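Local coordinates for CurM Sulfotransferase (PDB 4GBM), which probably transfers a sulfonate group from the cofactor PAPS to an intermediate of curacin biosynthesis, as the sulfotransferase domain of a polyketide synthase, at residues 33-46 and 131-143. The protein carries 2 engineered substitutions. Sequence-based numbering, arbitrary orientation. Where two conformers were deposited one is given.
Sequences GIIFILSSPRSGST and RLLVDKSPTYAME. With A3P (adenosine-3'-5'-diphosphate), chain G.
Leu132 opens the contact by setting CD1 against CD1 of Ile35 (3.9 Å), the two side chains crossing at about a right angle. Leu133 O accepts a hydrogen bond from Ile35 N, the first rung of a parallel ladder that continues with Asp135 N to Ile35 O (2.7 Å, nearly straight at 171°) and Ile37 N to Asp135 O. Val134 packs CG1 on Ile37 CD1. On the other face, the Asp135 carboxylate lies beside the Phe36 ring, planes 31° apart; OD2 accepts a very short hydrogen bond from Tyr140 OH (2.5 Å), and OD1 is hydrogen-bonded to Tyr121 OH. Lys136 leaves the strand with CG anti to its backbone N (chi1 -175°), rests CG on Ile37 CB (3.6 Å), then bends twice so that NZ donates hydrogen bonds to Ser45 OG and Thr46 OG1, both at 3.0 Å. Each hydroxyl in turn donates to the phosphate, Ser45 OG to O4P and Thr46 OG1 to O6P of A3P, and Glu63 forms a salt bridge to NZ. With an alanine in place of Lys136, Glu63 would probably lose this charge partner and both hydroxyls would be less firmly oriented toward the phosphate. Pro138 CB meets Pro41 N at 3.7 Å, while one water links Ser39 N with Ser137 O and Ala141 N. Strand 35-39, the loop around the 5'-phosphate and helix 45-53 form the P-loop-like strand-loop-helix unit of sulfotransferases; strand 132-136 lies between strands 58-59 and 35-39, with strand 158-163 beyond and Leu52 of helix 45-53 touching Val134 and Ile37.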
ATOM      1  N   GLY A  33      -4.897  15.633  -7.838  1.00 12.19           N
ATOM      2  CA  GLY A  33      -4.025  14.787  -7.023  1.00 10.96           C
ATOM      3  C   GLY A  33      -4.746  13.865  -6.064  1.00 10.82           C
ATOM      4  O   GLY A  33      -5.819  14.197  -5.544  1.00 13.18           O
ATOM      5  N   ILE A  34      -4.150  12.697  -5.840  1.00 10.33           N
ATOM      6  CA  ILE A  34      -4.655  11.753  -4.845  1.00  9.48           C
ATOM      7  C   ILE A  34      -3.595  11.539  -3.774  1.00  9.72           C
ATOM      8  O   ILE A  34      -2.614  12.282  -3.708  1.00 11.01           O
ATOM      9  CB  ILE A  34      -5.124  10.413  -5.482  1.00  9.60           C
ATOM     10  CG1 ILE A  34      -3.965   9.670  -6.164  1.00  9.54           C
ATOM     11  CG2 ILE A  34      -6.297  10.667  -6.446  1.00 11.36           C
ATOM     12  CD1 ILE A  34      -4.304   8.230  -6.545  1.00 10.70           C
ATOM     13  N   ILE A  35      -3.820  10.554  -2.912  1.00  9.30           N
ATOM     14  CA  ILE A  35      -2.850  10.197  -1.881  1.00  8.58           C
ATOM     15  C   ILE A  35      -2.328   8.798  -2.179  1.00  8.47           C
ATOM     16  O   ILE A  35      -3.116   7.881  -2.397  1.00  9.33           O
ATOM     17  CB  ILE A  35      -3.507  10.221  -0.486  1.00  8.68           C
ATOM     18  CG1 ILE A  35      -4.031  11.628  -0.183  1.00 10.14           C
ATOM     19  CG2 ILE A  35      -2.512   9.750   0.590  1.00 10.54           C
ATOM     20  CD1 ILE A  35      -5.137  11.663   0.888  1.00 12.68           C
ATOM     21  N   PHE A  36      -1.003   8.644  -2.215  1.00  8.34           N
ATOM     22  CA  PHE A  36      -0.387   7.317  -2.372  1.00  8.00           C
ATOM     23  C   PHE A  36       0.279   6.866  -1.084  1.00  7.52           C
ATOM     24  O   PHE A  36       0.875   7.681  -0.374  1.00  9.66           O
ATOM     25  CB  PHE A  36       0.672   7.331  -3.478  1.00  8.29           C
ATOM     26  CG  PHE A  36       0.107   7.454  -4.861  1.00  8.22           C
ATOM     27  CD1 PHE A  36      -0.375   6.333  -5.533  1.00  9.24           C
ATOM     28  CD2 PHE A  36       0.062   8.688  -5.501  1.00 10.10           C
ATOM     29  CE1 PHE A  36      -0.899   6.445  -6.821  1.00 11.93           C
ATOM     30  CE2 PHE A  36      -0.460   8.814  -6.791  1.00 11.66           C
ATOM     31  CZ  PHE A  36      -0.935   7.691  -7.456  1.00 11.94           C
ATOM     32  N   ILE A  37       0.168   5.576  -0.769  1.00  8.00           N
ATOM     33  CA  ILE A  37       0.993   4.996   0.297  1.00  6.80           C
ATOM     34  C   ILE A  37       2.048   4.127  -0.376  1.00  7.57           C
ATOM     35  O   ILE A  37       1.718   3.146  -1.044  1.00  7.52           O
ATOM     36  CB  ILE A  37       0.187   4.152   1.322  1.00  7.21           C
ATOM     37  CG1 ILE A  37      -0.814   5.032   2.079  1.00  8.59           C
ATOM     38  CG2 ILE A  37       1.148   3.467   2.314  1.00  6.90           C
ATOM     39  CD1 ILE A  37      -1.859   4.257   2.903  1.00  8.47           C
ATOM     40  N   LEU A  38       3.311   4.512  -0.212  1.00  7.37           N
ATOM     41  CA  LEU A  38       4.432   3.765  -0.789  1.00  6.94           C
ATOM     42  C   LEU A  38       5.215   3.046   0.292  1.00  6.97           C
ATOM     43  O   LEU A  38       5.576   3.639   1.314  1.00  7.48           O
ATOM     44  CB  LEU A  38       5.381   4.705  -1.532  1.00  8.33           C
ATOM     45  CG  LEU A  38       4.783   5.587  -2.630  1.00  8.52           C
ATOM     46  CD1 LEU A  38       5.884   6.408  -3.260  1.00 10.78           C
ATOM     47  CD2 LEU A  38       4.033   4.769  -3.681  1.00 11.27           C
ATOM     48  N   SER A  39       5.505   1.772   0.057  1.00  6.88           N
ATOM     49  CA  SER A  39       6.269   1.004   1.036  1.00  7.24           C
ATOM     50  C   SER A  39       6.803  -0.277   0.459  1.00  7.65           C
ATOM     51  O   SER A  39       6.367  -0.727  -0.600  1.00  8.85           O
ATOM     52  CB  SER A  39       5.381   0.636   2.240  1.00  9.18           C
ATOM     53  OG  SER A  39       4.411  -0.324   1.859  1.00 10.31           O
ATOM     54  N   SER A  40       7.758  -0.857   1.171  1.00  7.53           N
ATOM     55  CA  SER A  40       8.168  -2.240   0.955  0.60  8.93           C
ATOM     56  C   SER A  40       7.031  -3.153   1.417  1.00  9.77           C
ATOM     57  O   SER A  40       6.233  -2.761   2.274  1.00  9.96           O
ATOM     58  CB  SER A  40       9.438  -2.524   1.769  0.60  9.34           C
ATOM     59  OG  SER A  40       9.694  -3.913   1.910  0.60 11.00           O
ATOM     60  N   PRO A  41       6.948  -4.382   0.869  1.00  9.14           N
ATOM     61  CA  PRO A  41       6.050  -5.380   1.454  1.00  9.28           C
ATOM     62  C   PRO A  41       6.266  -5.540   2.966  1.00  9.30           C
ATOM     63  O   PRO A  41       7.368  -5.290   3.466  1.00  9.69           O
ATOM     64  CB  PRO A  41       6.491  -6.668   0.743  1.00 11.00           C
ATOM     65  CG  PRO A  41       6.854  -6.190  -0.615  1.00 12.96           C
ATOM     66  CD  PRO A  41       7.597  -4.899  -0.355  1.00 11.61           C
ATOM     67  N   ARG A  42       5.216  -5.955   3.671  1.00  8.00           N
ATOM     68  CA  ARG A  42       5.263  -6.338   5.102  1.00  7.73           C
ATOM     69  C   ARG A  42       5.564  -5.178   6.058  1.00  8.24           C
ATOM     70  O   ARG A  42       6.095  -5.388   7.153  1.00  8.94           O
ATOM     71  CB  ARG A  42       6.251  -7.518   5.357  1.00  7.79           C
ATOM     72  CG  ARG A  42       6.250  -8.623   4.299  1.00  9.37           C
ATOM     73  CD  ARG A  42       4.842  -9.130   4.017  1.00  9.09           C
ATOM     74  NE  ARG A  42       4.182  -9.689   5.201  1.00  7.99           N
ATOM     75  CZ  ARG A  42       2.939 -10.159   5.185  1.00 10.33           C
ATOM     76  NH1 ARG A  42       2.404 -10.677   6.285  1.00  9.98           N
ATOM     77  NH2 ARG A  42       2.231 -10.113   4.058  1.00 10.65           N
ATOM     78  N   SER A  43       5.213  -3.958   5.652  1.00  7.58           N
ATOM     79  CA  SER A  43       5.554  -2.762   6.432  1.00  8.44           C
ATOM     80  C   SER A  43       4.383  -2.176   7.206  1.00  7.47           C
ATOM     81  O   SER A  43       4.488  -1.066   7.737  1.00  8.10           O
ATOM     82  CB  SER A  43       6.168  -1.691   5.520  1.00  9.11           C
ATOM     83  OG  SER A  43       7.372  -2.168   4.935  1.00 11.48           O
ATOM     84  N   GLY A  44       3.284  -2.928   7.287  1.00  6.77           N
ATOM     85  CA  GLY A  44       2.061  -2.454   7.943  1.00  7.30           C
ATOM     86  C   GLY A  44       1.215  -1.567   7.039  1.00  7.09           C
ATOM     87  O   GLY A  44       0.414  -0.756   7.528  1.00  6.51           O
ATOM     88  N   SER A  45       1.384  -1.715   5.724  1.00  6.70           N
ATOM     89  CA  SER A  45       0.654  -0.861   4.764  1.00  6.61           C
ATOM     90  C   SER A  45      -0.859  -1.082   4.818  1.00  6.86           C
ATOM     91  O   SER A  45      -1.625  -0.124   4.716  1.00  7.43           O
ATOM     92  CB  SER A  45       1.194  -1.026   3.331  1.00  7.45           C
ATOM     93  OG  SER A  45       0.891  -2.310   2.804  1.00  8.17           O
ATOM     94  N   THR A  46      -1.282  -2.334   5.002  1.00  6.46           N
ATOM     95  CA  THR A  46      -2.712  -2.652   5.087  1.00  6.37           C
ATOM     96  C   THR A  46      -3.308  -2.040   6.349  1.00  6.68           C
ATOM     97  O   THR A  46      -4.366  -1.399   6.300  1.00  6.99           O
ATOM     98  CB  THR A  46      -2.972  -4.169   5.011  1.00  7.13           C
ATOM     99  OG1 THR A  46      -2.399  -4.682   3.807  1.00  7.92           O
ATOM    100  CG2 THR A  46      -4.479  -4.463   5.026  1.00  7.88           C
ATOM    101  N   ARG A 131     -14.697  12.950  -1.269  1.00 18.71           N
ATOM    102  CA  ARG A 131     -13.610  12.187  -0.642  1.00 17.82           C
ATOM    103  C   ARG A 131     -12.378  12.109  -1.544  1.00 16.69           C
ATOM    104  O   ARG A 131     -12.497  12.143  -2.772  1.00 17.32           O
ATOM    105  CB  ARG A 131     -14.077  10.776  -0.279  1.00 18.10           C
ATOM    106  CG  ARG A 131     -15.137  10.729   0.818  1.00 21.31           C
ATOM    107  CD  ARG A 131     -15.699   9.324   0.994  1.00 23.13           C
ATOM    108  NE  ARG A 131     -16.589   8.959  -0.111  1.00 25.42           N
ATOM    109  CZ  ARG A 131     -17.237   7.800  -0.207  1.00 27.89           C
ATOM    110  NH1 ARG A 131     -17.096   6.869   0.730  1.00 27.13           N
ATOM    111  NH2 ARG A 131     -18.026   7.571  -1.250  1.00 28.58           N
ATOM    112  N   LEU A 132     -11.204  12.015  -0.920  1.00 14.99           N
ATOM    113  CA  LEU A 132      -9.934  11.813  -1.620  1.00 14.22           C
ATOM    114  C   LEU A 132      -9.531  10.344  -1.604  1.00 11.87           C
ATOM    115  O   LEU A 132      -9.555   9.697  -0.559  1.00 11.94           O
ATOM    116  CB  LEU A 132      -8.801  12.616  -0.963  1.00 15.92           C
ATOM    117  CG  LEU A 132      -8.754  14.148  -1.011  1.00 22.30           C
ATOM    118  CD1 LEU A 132      -7.486  14.597  -0.295  1.00 29.28           C
ATOM    119  CD2 LEU A 132      -8.777  14.697  -2.438  1.00 28.55           C
ATOM    120  N   LEU A 133      -9.126   9.833  -2.763  1.00  9.78           N
ATOM    121  CA  LEU A 133      -8.655   8.458  -2.876  1.00 10.00           C
ATOM    122  C   LEU A 133      -7.285   8.273  -2.234  1.00  9.41           C
ATOM    123  O   LEU A 133      -6.380   9.081  -2.441  1.00  9.65           O
ATOM    124  CB  LEU A 133      -8.594   8.049  -4.348  1.00  9.30           C
ATOM    125  CG  LEU A 133      -8.130   6.629  -4.666  1.00 10.47           C
ATOM    126  CD1 LEU A 133      -9.111   5.603  -4.124  1.00 13.35           C
ATOM    127  CD2 LEU A 133      -7.990   6.469  -6.171  1.00 12.42           C
ATOM    128  N   VAL A 134      -7.175   7.222  -1.427  1.00  8.51           N
ATOM    129  CA  VAL A 134      -5.902   6.732  -0.905  1.00  8.73           C
ATOM    130  C   VAL A 134      -5.583   5.464  -1.661  1.00  8.40           C
ATOM    131  O   VAL A 134      -6.324   4.478  -1.592  1.00 10.18           O
ATOM    132  CB  VAL A 134      -5.984   6.418   0.601  1.00  9.28           C
ATOM    133  CG1 VAL A 134      -4.652   5.864   1.090  1.00 10.75           C
ATOM    134  CG2 VAL A 134      -6.389   7.657   1.392  1.00 10.34           C
ATOM    135  N   ASP A 135      -4.479   5.502  -2.398  1.00  8.62           N
ATOM    136  CA  ASP A 135      -4.071   4.405  -3.264  1.00  8.30           C
ATOM    137  C   ASP A 135      -2.800   3.763  -2.694  1.00  8.71           C
ATOM    138  O   ASP A 135      -1.714   4.336  -2.764  1.00  8.92           O
ATOM    139  CB  ASP A 135      -3.859   4.928  -4.693  1.00 10.31           C
ATOM    140  CG  ASP A 135      -3.642   3.819  -5.699  1.00 12.25           C
ATOM    141  OD1 ASP A 135      -3.861   4.068  -6.906  1.00 17.48           O
ATOM    142  OD2 ASP A 135      -3.256   2.704  -5.293  1.00 12.92           O
ATOM    143  N   LYS A 136      -2.957   2.562  -2.128  1.00  8.05           N
ATOM    144  CA  LYS A 136      -1.861   1.821  -1.490  1.00  8.59           C
ATOM    145  C   LYS A 136      -1.553   0.509  -2.209  1.00  8.85           C
ATOM    146  O   LYS A 136      -2.457  -0.291  -2.463  1.00 10.21           O
ATOM    147  CB  LYS A 136      -2.226   1.499  -0.029  1.00  8.63           C
ATOM    148  CG  LYS A 136      -1.099   0.815   0.795  1.00  8.28           C
ATOM    149  CD  LYS A 136      -1.035  -0.735   0.633  1.00  7.34           C
ATOM    150  CE  LYS A 136      -2.092  -1.448   1.478  1.00 10.24           C
ATOM    151  NZ  LYS A 136      -1.797  -2.919   1.500  1.00  9.79           N
ATOM    152  N   SER A 137      -0.273   0.287  -2.507  1.00  8.98           N
ATOM    153  CA  SER A 137       0.218  -1.037  -2.913  1.00  9.68           C
ATOM    154  C   SER A 137       1.727  -1.116  -2.720  1.00 10.38           C
ATOM    155  O   SER A 137       2.448  -0.251  -3.207  1.00 11.15           O
ATOM    156  CB  SER A 137      -0.108  -1.359  -4.377  1.00  9.85           C
ATOM    157  OG  SER A 137       0.457  -2.612  -4.738  1.00 13.90           O
ATOM    158  N   PRO A 138       2.217  -2.164  -2.035  1.00 10.58           N
ATOM    159  CA  PRO A 138       3.671  -2.291  -1.906  1.00 12.05           C
ATOM    160  C   PRO A 138       4.367  -2.569  -3.239  1.00 14.02           C
ATOM    161  O   PRO A 138       5.575  -2.331  -3.373  1.00 16.20           O
ATOM    162  CB  PRO A 138       3.842  -3.481  -0.954  1.00 13.60           C
ATOM    163  CG  PRO A 138       2.593  -3.541  -0.193  1.00 14.86           C
ATOM    164  CD  PRO A 138       1.507  -3.117  -1.166  1.00 12.07           C
ATOM    165  N   THR A 139       3.616  -3.036  -4.232  1.00 12.51           N
ATOM    166  CA  THR A 139       4.221  -3.391  -5.511  1.00 13.32           C
ATOM    167  C   THR A 139       4.669  -2.169  -6.331  1.00 12.04           C
ATOM    168  O   THR A 139       5.540  -2.302  -7.205  1.00 13.32           O
ATOM    169  CB  THR A 139       3.306  -4.302  -6.355  1.00 15.48           C
ATOM    170  OG1 THR A 139       2.138  -3.583  -6.737  1.00 17.86           O
ATOM    171  CG2 THR A 139       2.910  -5.538  -5.570  1.00 16.51           C
ATOM    172  N   TYR A 140       4.099  -0.990  -6.051  1.00 10.56           N
ATOM    173  CA  TYR A 140       4.463   0.229  -6.804  1.00 11.18           C
ATOM    174  C   TYR A 140       5.957   0.524  -6.697  1.00 12.39           C
ATOM    175  O   TYR A 140       6.590   0.913  -7.676  1.00 13.26           O
ATOM    176  CB  TYR A 140       3.685   1.461  -6.327  1.00 11.29           C
ATOM    177  CG  TYR A 140       2.181   1.383  -6.465  1.00 10.78           C
ATOM    178  CD1 TYR A 140       1.576   0.537  -7.403  1.00  9.15           C
ATOM    179  CD2 TYR A 140       1.359   2.183  -5.668  1.00 11.30           C
ATOM    180  CE1 TYR A 140       0.179   0.485  -7.521  1.00  9.08           C
ATOM    181  CE2 TYR A 140      -0.028   2.128  -5.773  1.00 11.38           C
ATOM    182  CZ  TYR A 140      -0.606   1.279  -6.707  1.00 10.99           C
ATOM    183  OH  TYR A 140      -1.977   1.223  -6.809  1.00 11.02           O
ATOM    184  N   ALA A 141       6.507   0.311  -5.500  1.00 12.39           N
ATOM    185  CA  ALA A 141       7.905   0.636  -5.217  1.00 12.01           C
ATOM    186  C   ALA A 141       8.895  -0.310  -5.883  1.00 13.03           C
ATOM    187  O   ALA A 141      10.087  -0.028  -5.920  1.00 13.09           O
ATOM    188  CB  ALA A 141       8.137   0.671  -3.721  1.00 11.19           C
ATOM    189  N   MET A 142       8.401  -1.421  -6.424  1.00 13.64           N
ATOM    190  CA  MET A 142       9.263  -2.399  -7.084  0.60 16.12           C
ATOM    191  C   MET A 142       9.688  -1.973  -8.486  1.00 16.65           C
ATOM    192  O   MET A 142      10.645  -2.514  -9.038  1.00 18.98           O
ATOM    193  CB  MET A 142       8.581  -3.769  -7.130  0.60 16.96           C
ATOM    194  CG  MET A 142       8.307  -4.353  -5.757  0.60 20.68           C
ATOM    195  SD  MET A 142       9.824  -4.641  -4.830  0.60 28.43           S
ATOM    196  CE  MET A 142      10.445  -6.136  -5.602  0.60 29.16           C
ATOM    197  N   GLU A 143       8.977  -1.004  -9.059  1.00 15.96           N
ATOM    198  CA  GLU A 143       9.261  -0.549 -10.420  1.00 17.69           C
ATOM    199  C   GLU A 143       9.258   0.973 -10.511  1.00 15.90           C
ATOM    200  O   GLU A 143       8.197   1.592 -10.397  1.00 14.70           O
ATOM    201  CB  GLU A 143       8.234  -1.118 -11.411  1.00 19.46           C
ATOM    202  CG  GLU A 143       8.285  -2.634 -11.621  1.00 25.21           C
ATOM    203  CD  GLU A 143       9.558  -3.116 -12.309  1.00 31.29           C
ATOM    204  OE1 GLU A 143       9.865  -4.324 -12.189  1.00 35.17           O
ATOM    205  OE2 GLU A 143      10.254  -2.306 -12.964  1.00 32.42           O
TER
HETATM  206  P1  A3P G 406       3.234 -10.210   9.751  1.00  8.85           P
HETATM  207  O1P A3P G 406       3.854 -11.163   8.760  1.00 10.34           O
HETATM  208  O2P A3P G 406       1.806 -10.550  10.098  1.00  9.15           O
HETATM  209  O3P A3P G 406       4.121  -9.925  10.929  1.00  9.90           O
HETATM  210  P2  A3P G 406       1.590  -5.213   4.816  1.00  7.32           P
HETATM  211  O4P A3P G 406       2.389  -4.049   4.321  1.00  7.09           O
HETATM  212  O5P A3P G 406       1.802  -6.505   4.080  1.00  9.94           O
HETATM  213  O6P A3P G 406       0.139  -4.878   5.033  1.00  6.21           O
HETATM  214  O5' A3P G 406       2.196  -5.523   6.283  1.00  7.15           O
HETATM  215  C5' A3P G 406       1.813  -6.727   6.956  1.00  8.15           C
HETATM  216  C4' A3P G 406       2.326  -6.608   8.370  1.00  7.40           C
HETATM  217  O4' A3P G 406       1.549  -5.622   9.061  1.00  8.11           O
HETATM  218  C3' A3P G 406       2.115  -7.874   9.177  1.00  7.37           C
HETATM  219  O3' A3P G 406       3.166  -8.816   8.915  1.00  7.70           O
HETATM  220  C2' A3P G 406       2.111  -7.321  10.598  1.00  8.91           C
HETATM  221  O2' A3P G 406       3.437  -7.268  11.131  1.00  9.76           O
HETATM  222  C1' A3P G 406       1.587  -5.895  10.455  1.00  8.61           C
HETATM  223  N9  A3P G 406       0.211  -5.794  11.006  1.00  7.38           N
HETATM  224  C8  A3P G 406      -0.929  -6.287  10.481  1.00  8.76           C
HETATM  225  N7  A3P G 406      -1.996  -6.027  11.283  1.00  8.69           N
HETATM  226  C5  A3P G 406      -1.519  -5.351  12.350  1.00  7.18           C
HETATM  227  C6  A3P G 406      -2.086  -4.759  13.585  1.00  7.94           C
HETATM  228  N6  A3P G 406      -3.417  -4.839  13.828  1.00  8.60           N
HETATM  229  N1  A3P G 406      -1.225  -4.139  14.437  1.00  7.82           N
HETATM  230  C2  A3P G 406       0.101  -4.042  14.192  1.00  8.81           C
HETATM  231  N3  A3P G 406       0.677  -4.554  13.084  1.00  7.69           N
HETATM  232  C4  A3P G 406      -0.076  -5.194  12.160  1.00  6.37           C
HETATM  233  O   HOH W   1       4.967   0.700  -2.764  1.00  9.87           O